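Local coordinates for protein 433aa long hypothetical phosphoribosylglycinamide formyl transferase (Pyrococcus horikoshii, PDB 2DWC) that belongs to the ATP-grasp superfamily, resembles PurT-type proteins, and binds adenosine-5'-diphosphate in a pocket formed largely by its ATP-grasp domain, at residues E250-E253 and K254-R257. Numbering follows the deposited sequence.
Sequences EISE and KAER
Ser252 caps the amino end of helix 253-270 by directing its hydroxyl at the first turn, where OG accepts a hydrogen bond from the backbone N of Ala255 at 3.0 Å (N-H...O angle 157°). A chi1 of 64° sets OG between the serine's own backbone N and carbonyl carbon, and from there it also lies against the methyl of Ala255, with OG 3.2 Å from CB. The same hydroxyl bonds to Asp285 OD2, so the cap is tied to a second point of the fold.

Main-chain bonds begin at the same residue. Glu256 N donates to Ser252 O at 2.8 Å, and one residue on, Arg257 N donates to Glu253 O; the aliphatic part of Arg257 passes beside the same carbonyl oxygen, its CG lying 3.2 Å from Glu253 O. Ser252 is thus a classical N-cap, its side chain and its carbonyl both engaged by the opening turn. The helix follows strand 241-247 in the ATP-grasp region, and the contact lies near the protein surface.

On the apolar side, Ile251 sends its CD1 methyl over the start of the helix, 3.8 Å from Glu256 N and 4.1 Å from Ala255 CB. Both Ile251 and Ala255 also rest on Val282 of strand 274-283, which seats this end of the helix on the sheet.

The carboxylate of Glu256 is linked back to the preceding loop through a water. With CG anti to the backbone N (chi1 179°) and the chain extended, Glu256 OE1 accepts from a water that also donates to Ile251 O, the water lying 2.7 Å from each of the two oxygens. OE2 forms a salt bridge with Lys231 and a hydrogen bond with Tyr260 OH, an arrangement that probably stabilises the charged form of the acid and fixes the rotation of its carboxylate.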
loop_
_atom_site.group_PDB
_atom_site.type_symbol
_atom_site.label_atom_id
_atom_site.label_comp_id
_atom_site.label_asym_id
_atom_site.label_seq_id
_atom_site.Cartn_x
_atom_site.Cartn_y
_atom_site.Cartn_z
ATOM N N GLU B 250 18.256 4.536 -17.819
ATOM C CA GLU B 250 19.668 4.263 -18.059
ATOM C C GLU B 250 20.268 5.368 -18.912
ATOM O O GLU B 250 20.424 5.223 -20.129
ATOM C CB GLU B 250 19.806 2.900 -18.729
ATOM C CG GLU B 250 19.382 1.755 -17.783
ATOM C CD GLU B 250 19.621 0.362 -18.386
ATOM O OE1 GLU B 250 18.877 -0.029 -19.315
ATOM O OE2 GLU B 250 20.562 -0.330 -17.920
ATOM N N ILE B 251 20.542 6.492 -18.257
ATOM C CA ILE B 251 21.109 7.669 -18.903
ATOM C C ILE B 251 22.394 8.072 -18.183
ATOM O O ILE B 251 22.643 7.651 -17.049
ATOM C CB ILE B 251 20.100 8.871 -18.892
ATOM C CG1 ILE B 251 19.820 9.314 -17.442
ATOM C CG2 ILE B 251 18.828 8.473 -19.654
ATOM C CD1 ILE B 251 18.914 10.570 -17.332
ATOM N N SER B 252 23.217 8.889 -18.841
ATOM C CA SER B 252 24.474 9.311 -18.239
ATOM C C SER B 252 24.272 10.166 -17.016
ATOM O O SER B 252 23.211 10.788 -16.825
ATOM C CB SER B 252 25.334 10.095 -19.238
ATOM O OG SER B 252 24.686 11.301 -19.622
ATOM N N GLU B 253 25.304 10.197 -16.186
ATOM C CA GLU B 253 25.291 10.986 -14.977
ATOM C C GLU B 253 25.161 12.462 -15.368
ATOM O O GLU B 253 24.513 13.243 -14.664
ATOM C CB GLU B 253 26.560 10.733 -14.185
ATOM C CG GLU B 253 26.334 10.857 -12.708
ATOM C CD GLU B 253 27.412 10.180 -11.896
ATOM O OE1 GLU B 253 27.714 8.993 -12.174
ATOM O OE2 GLU B 253 27.947 10.828 -10.970
ATOM N N LYS B 254 25.761 12.846 -16.494
ATOM C CA LYS B 254 25.637 14.236 -16.951
ATOM C C LYS B 254 24.193 14.539 -17.346
ATOM O O LYS B 254 23.643 15.579 -16.985
ATOM C CB LYS B 254 26.537 14.523 -18.162
ATOM C CG LYS B 254 27.987 14.708 -17.779
ATOM C CD LYS B 254 28.804 15.352 -18.891
ATOM C CE LYS B 254 30.273 15.463 -18.454
ATOM N NZ LYS B 254 31.094 16.269 -19.412
ATOM N N ALA B 255 23.584 13.631 -18.094
ATOM C CA ALA B 255 22.200 13.827 -18.514
ATOM C C ALA B 255 21.310 13.870 -17.270
ATOM O O ALA B 255 20.375 14.671 -17.192
ATOM C CB ALA B 255 21.760 12.692 -19.439
ATOM N N GLU B 256 21.597 12.998 -16.308
ATOM C CA GLU B 256 20.798 12.940 -15.087
ATOM C C GLU B 256 20.814 14.277 -14.362
ATOM O O GLU B 256 19.774 14.778 -13.915
ATOM C CB GLU B 256 21.305 11.834 -14.155
ATOM C CG GLU B 256 20.534 11.723 -12.856
ATOM C CD GLU B 256 21.107 10.692 -11.942
ATOM O OE1 GLU B 256 22.029 9.978 -12.381
ATOM O OE2 GLU B 256 20.657 10.597 -10.786
ATOM N N ARG B 257 21.986 14.888 -14.242
ATOM C CA ARG B 257 22.031 16.177 -13.566
ATOM C C ARG B 257 21.321 17.271 -14.378
ATOM O O ARG B 257 20.779 18.230 -13.807
ATOM C CB ARG B 257 23.481 16.597 -13.279
ATOM C CG ARG B 257 24.247 15.575 -12.453
ATOM C CD ARG B 257 25.539 16.138 -11.847
ATOM N NE ARG B 257 25.240 16.936 -10.659
ATOM C CZ ARG B 257 25.223 18.268 -10.614
ATOM N NH1 ARG B 257 25.502 18.996 -11.695
ATOM N NH2 ARG B 257 24.890 18.876 -9.485
HETATM O O HOH W 1 22.446 8.213 -14.404
#